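Local atomic coordinates of multisubunit Na+/H+ antiporter, A subunit (Anoxybacillus flavithermus, PDB entry 6Z16), a protein that probably exchanges sodium ions for protons across the cell membrane as the A subunit of a multisubunit Mrp-type antiporter complex. Residues F410-I415 / A498-A503; A459-F464 / L560-V565; I640-L645 / I750-Y755. One frame throughout, in Å; residues are numbered along the deposited sequence.

Contact 1 of 3, residues F410-I415 / A498-A503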
# COMPACT_ATOMS: atom_id res chain seq x y z
N PHE A 410 125.23 -1.35 19.18
CA PHE A 410 125.96 -2.54 19.61
C PHE A 410 126.18 -2.54 21.11
O PHE A 410 126.07 -3.59 21.75
CB PHE A 410 127.29 -2.65 18.87
CG PHE A 410 128.19 -3.71 19.42
CD1 PHE A 410 127.87 -5.05 19.27
CD2 PHE A 410 129.35 -3.37 20.09
CE1 PHE A 410 128.69 -6.03 19.78
CE2 PHE A 410 130.17 -4.35 20.61
CZ PHE A 410 129.84 -5.68 20.45
N THR A 411 126.52 -1.38 21.68
CA THR A 411 126.67 -1.28 23.13
C THR A 411 125.36 -1.57 23.85
O THR A 411 125.33 -2.32 24.83
CB THR A 411 127.19 0.12 23.50
OG1 THR A 411 128.43 0.35 22.84
CG2 THR A 411 127.39 0.23 25.00
N ILE A 412 124.25 -1.02 23.33
CA ILE A 412 122.94 -1.23 23.93
C ILE A 412 122.52 -2.69 23.83
O ILE A 412 122.03 -3.28 24.81
CB ILE A 412 121.90 -0.31 23.28
CG1 ILE A 412 122.29 1.16 23.44
CG2 ILE A 412 120.53 -0.51 23.91
CD1 ILE A 412 121.53 2.09 22.54
N ALA A 413 122.75 -3.31 22.67
CA ALA A 413 122.40 -4.71 22.47
C ALA A 413 123.25 -5.63 23.33
O ALA A 413 122.74 -6.63 23.86
CB ALA A 413 122.54 -5.09 21.00
N LEU A 414 124.53 -5.31 23.50
CA LEU A 414 125.41 -6.11 24.33
C LEU A 414 124.99 -6.04 25.80
O LEU A 414 124.95 -7.06 26.48
CB LEU A 414 126.86 -5.67 24.15
CG LEU A 414 127.95 -6.48 24.84
CD1 LEU A 414 127.97 -7.90 24.31
CD2 LEU A 414 129.29 -5.82 24.64
N ILE A 415 124.63 -4.84 26.28
CA ILE A 415 124.15 -4.69 27.65
C ILE A 415 122.86 -5.46 27.87
O ILE A 415 122.72 -6.20 28.86
CB ILE A 415 123.99 -3.19 28.00
CG1 ILE A 415 125.36 -2.51 28.08
CG2 ILE A 415 123.24 -3.00 29.30
CD1 ILE A 415 125.27 -1.02 28.20
N ALA A 498 115.69 6.74 23.46
CA ALA A 498 114.99 5.79 24.33
C ALA A 498 115.71 4.47 24.62
O ALA A 498 115.63 4.00 25.77
CB ALA A 498 113.58 5.52 23.78
N PRO A 499 116.41 3.81 23.67
CA PRO A 499 117.25 2.68 24.09
C PRO A 499 118.40 3.06 25.00
O PRO A 499 118.77 2.25 25.86
CB PRO A 499 117.77 2.12 22.76
CG PRO A 499 116.82 2.52 21.78
CD PRO A 499 116.35 3.86 22.19
N ILE A 500 118.96 4.26 24.86
CA ILE A 500 120.01 4.71 25.77
C ILE A 500 119.46 4.90 27.18
O ILE A 500 120.10 4.51 28.17
CB ILE A 500 120.70 5.97 25.22
CG1 ILE A 500 121.65 5.61 24.09
CG2 ILE A 500 121.44 6.75 26.30
CD1 ILE A 500 122.19 6.81 23.34
N VAL A 501 118.24 5.43 27.30
CA VAL A 501 117.63 5.61 28.62
C VAL A 501 117.30 4.26 29.25
O VAL A 501 117.52 4.05 30.45
CB VAL A 501 116.38 6.51 28.50
CG1 VAL A 501 115.69 6.68 29.85
CG2 VAL A 501 116.76 7.86 27.95
N LEU A 502 116.83 3.31 28.44
CA LEU A 502 116.54 1.98 28.97
C LEU A 502 117.81 1.24 29.38
O LEU A 502 117.84 0.59 30.43
CB LEU A 502 115.75 1.17 27.95
CG LEU A 502 114.32 1.65 27.77
CD1 LEU A 502 113.65 0.87 26.67
CD2 LEU A 502 113.57 1.51 29.08
N ALA A 503 118.87 1.33 28.57
CA ALA A 503 120.14 0.70 28.92
C ALA A 503 120.78 1.35 30.14
O ALA A 503 121.41 0.65 30.94
CB ALA A 503 121.09 0.75 27.72

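Contact 2 of 3, residues A459-F464 / L560-V565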
# COMPACT_ATOMS: atom_id res chain seq x y z
N ALA A 459 117.45 -24.98 31.53
CA ALA A 459 116.78 -23.87 30.88
C ALA A 459 117.71 -22.68 30.75
O ALA A 459 117.83 -22.09 29.67
CB ALA A 459 115.52 -23.48 31.66
N SER A 460 118.47 -22.40 31.82
CA SER A 460 119.41 -21.29 31.78
C SER A 460 120.51 -21.53 30.77
O SER A 460 120.91 -20.59 30.07
CB SER A 460 120.01 -21.04 33.16
OG SER A 460 120.91 -19.95 33.12
N ILE A 461 120.93 -22.80 30.61
CA ILE A 461 121.88 -23.19 29.57
C ILE A 461 121.36 -22.78 28.22
O ILE A 461 122.00 -22.01 27.48
CB ILE A 461 122.15 -24.70 29.61
CG1 ILE A 461 122.76 -25.12 30.94
CG2 ILE A 461 123.04 -25.11 28.44
CD1 ILE A 461 124.11 -24.55 31.16
N PHE A 462 120.10 -23.17 27.95
CA PHE A 462 119.44 -22.88 26.69
C PHE A 462 119.34 -21.39 26.48
O PHE A 462 119.63 -20.88 25.38
CB PHE A 462 118.06 -23.54 26.68
CG PHE A 462 118.09 -25.04 26.78
CD1 PHE A 462 119.18 -25.77 26.32
CD2 PHE A 462 117.05 -25.72 27.39
CE1 PHE A 462 119.20 -27.15 26.43
CE2 PHE A 462 117.07 -27.10 27.51
CZ PHE A 462 118.15 -27.81 27.03
N THR A 463 119.08 -20.67 27.59
CA THR A 463 118.94 -19.22 27.57
C THR A 463 120.18 -18.57 27.01
O THR A 463 120.12 -17.93 25.94
CB THR A 463 118.65 -18.70 28.98
OG1 THR A 463 117.46 -19.30 29.48
CG2 THR A 463 118.47 -17.20 28.96
N PHE A 464 121.34 -18.94 27.58
CA PHE A 464 122.62 -18.33 27.23
C PHE A 464 122.90 -18.52 25.76
O PHE A 464 123.26 -17.54 25.08
CB PHE A 464 123.74 -18.93 28.07
CG PHE A 464 125.08 -18.30 27.82
CD1 PHE A 464 125.41 -17.08 28.38
CD2 PHE A 464 126.02 -18.93 27.01
CE1 PHE A 464 126.65 -16.51 28.15
CE2 PHE A 464 127.25 -18.36 26.76
CZ PHE A 464 127.56 -17.15 27.34
N LEU A 560 127.67 -20.59 32.65
CA LEU A 560 128.54 -19.84 31.75
C LEU A 560 129.46 -20.77 30.97
O LEU A 560 129.54 -20.68 29.74
CB LEU A 560 129.35 -18.83 32.57
CG LEU A 560 130.33 -17.89 31.88
CD1 LEU A 560 129.60 -17.00 30.90
CD2 LEU A 560 131.06 -17.06 32.92
N LEU A 561 130.13 -21.70 31.66
CA LEU A 561 131.09 -22.60 31.00
C LEU A 561 130.39 -23.56 30.04
O LEU A 561 130.89 -23.80 28.93
CB LEU A 561 131.89 -23.38 32.05
CG LEU A 561 132.94 -24.34 31.49
CD1 LEU A 561 133.98 -23.58 30.68
CD2 LEU A 561 133.61 -25.14 32.60
N PHE A 562 129.22 -24.08 30.42
CA PHE A 562 128.54 -25.03 29.56
C PHE A 562 127.90 -24.34 28.36
O PHE A 562 127.86 -24.92 27.27
CB PHE A 562 127.52 -25.83 30.36
CG PHE A 562 128.13 -26.81 31.33
CD1 PHE A 562 129.45 -27.21 31.21
CD2 PHE A 562 127.38 -27.31 32.38
CE1 PHE A 562 130.00 -28.10 32.11
CE2 PHE A 562 127.93 -28.20 33.28
CZ PHE A 562 129.24 -28.59 33.15
N GLY A 563 127.45 -23.10 28.52
CA GLY A 563 126.98 -22.35 27.36
C GLY A 563 128.11 -21.98 26.41
O GLY A 563 127.92 -21.97 25.19
N LEU A 564 129.29 -21.67 26.96
CA LEU A 564 130.46 -21.43 26.11
C LEU A 564 130.87 -22.68 25.34
O LEU A 564 131.19 -22.60 24.15
CB LEU A 564 131.64 -20.92 26.94
CG LEU A 564 131.96 -19.42 27.00
CD1 LEU A 564 130.92 -18.58 27.70
CD2 LEU A 564 133.32 -19.21 27.66
N VAL A 565 130.87 -23.85 25.99
CA VAL A 565 131.26 -25.06 25.26
C VAL A 565 130.13 -25.60 24.40
O VAL A 565 130.37 -26.49 23.58
CB VAL A 565 131.76 -26.18 26.19
CG1 VAL A 565 132.92 -25.70 27.04
CG2 VAL A 565 130.64 -26.74 27.03

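Contact 3 of 3, residues I640-L645 / I750-Y755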
# COMPACT_ATOMS: atom_id res chain seq x y z
N ILE A 640 40.43 -41.56 34.48
CA ILE A 640 39.61 -41.57 33.28
C ILE A 640 38.16 -41.66 33.72
O ILE A 640 37.72 -42.70 34.23
CB ILE A 640 39.99 -42.72 32.34
CG1 ILE A 640 41.43 -42.55 31.85
CG2 ILE A 640 39.04 -42.78 31.17
CD1 ILE A 640 41.64 -41.28 31.07
N ASP A 641 37.42 -40.57 33.57
CA ASP A 641 36.02 -40.50 33.97
C ASP A 641 35.19 -40.40 32.70
O ASP A 641 35.29 -39.41 31.96
CB ASP A 641 35.78 -39.31 34.90
CG ASP A 641 34.44 -39.37 35.61
OD1 ASP A 641 33.67 -40.33 35.39
OD2 ASP A 641 34.14 -38.44 36.39
N LEU A 642 34.39 -41.43 32.44
CA LEU A 642 33.54 -41.49 31.26
C LEU A 642 32.16 -40.90 31.51
O LEU A 642 31.27 -41.07 30.67
CB LEU A 642 33.41 -42.94 30.80
CG LEU A 642 34.70 -43.59 30.30
CD1 LEU A 642 34.48 -45.07 30.08
CD2 LEU A 642 35.17 -42.92 29.01
N SER A 643 31.96 -40.22 32.63
CA SER A 643 30.65 -39.68 32.96
C SER A 643 30.32 -38.40 32.21
O SER A 643 29.14 -38.06 32.11
CB SER A 643 30.54 -39.44 34.46
OG SER A 643 29.29 -38.85 34.78
N ARG A 644 31.32 -37.68 31.71
CA ARG A 644 31.04 -36.48 30.93
C ARG A 644 30.44 -36.84 29.57
O ARG A 644 29.65 -36.06 29.03
CB ARG A 644 32.31 -35.64 30.76
CG ARG A 644 32.04 -34.32 30.04
CD ARG A 644 33.21 -33.50 29.60
NE ARG A 644 33.80 -32.57 30.55
CZ ARG A 644 34.78 -31.76 30.22
NH1 ARG A 644 35.28 -30.92 31.08
NH2 ARG A 644 35.25 -31.77 28.98
N LEU A 645 30.76 -38.03 29.06
CA LEU A 645 30.43 -38.44 27.69
C LEU A 645 28.92 -38.45 27.44
O LEU A 645 28.13 -38.82 28.30
CB LEU A 645 31.00 -39.83 27.42
CG LEU A 645 32.44 -40.07 26.95
CD1 LEU A 645 32.70 -39.43 25.61
CD2 LEU A 645 33.48 -39.61 27.97
N ILE A 750 45.37 -37.50 23.19
CA ILE A 750 45.41 -36.29 24.00
C ILE A 750 44.01 -35.69 24.13
O ILE A 750 43.63 -35.23 25.21
CB ILE A 750 46.42 -35.26 23.44
CG1 ILE A 750 47.84 -35.81 23.49
CG2 ILE A 750 46.44 -34.01 24.28
CD1 ILE A 750 48.81 -34.98 22.70
N ALA A 751 43.22 -35.74 23.05
CA ALA A 751 41.84 -35.26 23.13
C ALA A 751 41.00 -36.10 24.07
O ALA A 751 40.18 -35.57 24.83
CB ALA A 751 41.22 -35.25 21.73
N PHE A 752 41.21 -37.42 24.08
CA PHE A 752 40.47 -38.26 25.02
C PHE A 752 40.91 -38.03 26.46
O PHE A 752 40.07 -38.00 27.36
CB PHE A 752 40.60 -39.74 24.67
CG PHE A 752 39.98 -40.63 25.70
CD1 PHE A 752 38.61 -40.68 25.84
CD2 PHE A 752 40.76 -41.40 26.54
CE1 PHE A 752 38.02 -41.48 26.79
CE2 PHE A 752 40.18 -42.21 27.50
CZ PHE A 752 38.81 -42.25 27.62
N LEU A 753 42.22 -37.87 26.69
CA LEU A 753 42.70 -37.64 28.05
C LEU A 753 42.26 -36.28 28.58
O LEU A 753 41.95 -36.15 29.77
CB LEU A 753 44.23 -37.76 28.09
CG LEU A 753 44.83 -39.16 27.99
CD1 LEU A 753 46.31 -39.06 27.74
CD2 LEU A 753 44.57 -39.91 29.28
N ALA A 754 42.22 -35.27 27.71
CA ALA A 754 41.84 -33.93 28.13
C ALA A 754 40.35 -33.83 28.38
O ALA A 754 39.92 -33.19 29.34
CB ALA A 754 42.28 -32.91 27.09
N TYR A 755 39.54 -34.47 27.53
CA TYR A 755 38.10 -34.32 27.64
C TYR A 755 37.53 -35.08 28.83
O TYR A 755 36.48 -34.71 29.36
CB TYR A 755 37.43 -34.77 26.35
CG TYR A 755 35.96 -34.47 26.31
CD1 TYR A 755 35.51 -33.19 26.03
CD2 TYR A 755 35.02 -35.46 26.56
CE1 TYR A 755 34.17 -32.90 25.99
CE2 TYR A 755 33.68 -35.19 26.53
CZ TYR A 755 33.26 -33.91 26.23
OH TYR A 755 31.91 -33.63 26.21

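Contact 1 of 3, residues F410-I415 / A498-A503
I412 and A503 mark the nearest backbone approach, 6.0 Å from CA to CA, between two helical segments whose axes pass 10.0 Å apart and run roughly the same way at a crossing angle of 37°. The side chains that meet there are all apolar, and I412 supplies most of the touching atoms. Its two branches divide the work: with CG1 set anti to the carbonyl carbon (chi1 -59°), the ethyl arm reaches outward and its CD1 lies 3.8 Å from P499 CB and equally near I500 CG1. The arm meets I500 at about a right angle. The other branch, CG2, sits beside the A503 methyl, with 4.1 Å between I412 CG2 and A503 CB, and also lies near the carbonyl oxygen of P499. One turn on, I415 adds a looser contact, its CG2 being 4.4 Å from A503 O. No hydrogen bond crosses the interface, so it rests on van der Waals contact alone. V383 touches I412 and M382 touches P499, both from helix 360-391, which therefore packs against both partners. P499 stands at a kink, where the N atoms of A498 and P499 lack a bond to the preceding turn. Isoleucine side chains set against proline, alanine and a further isoleucine, between helices 407-421 and 493-511, are consistent with the helical membrane bundle of the NADH:quinone oxidoreductase/Mrp antiporter family.

Contact 2 of 3, residues A459-F464 / L560-V565
F464 holds CG anti to its own backbone N (chi1 -177°), which swings the ring out from the helix and across to the turn at G563, while the chi2 of -65° in I461 bends its CD1 toward F562. These two side chains, one turn apart on helix 451-472, carry the contact from their side. Part of the F464 ring lies against the backbone of G563: its CD2 is 3.6 Å from G563 CA, and the carbonyl oxygen of G563 lies in the plane of the ring at its edge. With no side chain on G563, the ring can come close to its CA. Farther out, the ring meets two leucine methyls obliquely: F464 CZ is 3.7 Å from L564 CD1, and F464 CE1 is 4.1 Å from L560 CD1. The close approach at G563 has a backbone measure too, since I461 CA and G563 CA are 5.6 Å apart and the short axes pass at 8.8 Å, crossing at -51°. This is an aromatic side chain packed on a glycine at a helix crossing, and it joins helix 451-472 to helix 552-567, both predicted to span the membrane. At the other end of the contact I461 CD1 touches F562 CB at 3.7 Å and lies at the edge of the F562 ring, near its plane. L423 touches both F464 and L560 from a loop, and helix 296-316 packs against A459, F462 and T463. Within helix 451-472, the carbonyl oxygen of A459 accepts from both the N and the OG1 of T463, the hydroxyl standing above the carbonyl plane at 2.8 Å from T463 OG1 to A459 O.

Contact 3 of 3, residues I640-L645 / I750-Y755
R644 lies over one face of the Y755 ring: its CD is 3.7 Å from the ring centroid in a CH-pi contact, and its CZ stands 4.6 Å from the same centroid, 19° off the ring normal, as a cation-pi pair. The guanidinium is nearly upright on the ring, the planes 83° apart, and a bend at chi3 (-86°) turns it there, although this side chain is poorly ordered. L645 CD1 approaches the same ring obliquely, 4.4 Å from Y755 CE2. Beside it an apolar group forms round F752: I640 CG2 lies 3.6 Å from F752 CZ, and L642 CD2 meets the ring edge, 3.9 Å from F752 CE1. I640 CD1 also touches L753 CD2. Replacing Y755 with an alanine would probably leave the R644 side chain without the ring beneath it and open a gap beside L645. Behind this shell, D641 OD1 accepts from S643 N, closing an Asx turn, and backbone bonding joins D641 to A756. The loop before helix 650-667 is thus joined to the end of helix 734-755. R644 NH1 bonds A182 O of a neighbouring antiporter subunit, so the arginine's polarity is probably met partly there and partly by the Y755 face, while its poor order suggests a loose hold.

Followed from the N terminus, the chain first reaches 410-415, then 459-464, and only afterwards their partners 498-503 and 560-565. Contact 1 thus closes across 82 intervening residues and contact 2 across 95, and the two cross, because their segments alternate; helices 451-472 and 493-511, one from each, follow each other in sequence. Their centres are 23 Å apart, with nearest atoms about 10 Å apart, so they belong to neighbouring parts of one helical bundle without touching. Contact 3 comes in series after both, closing a span of 104 residues. Its centre lies 92 Å from that of contact 1 and 88 Å from that of contact 2, on the opposite side of the chain's centre, where it binds the loop after helix 613-634 to helix 734-755.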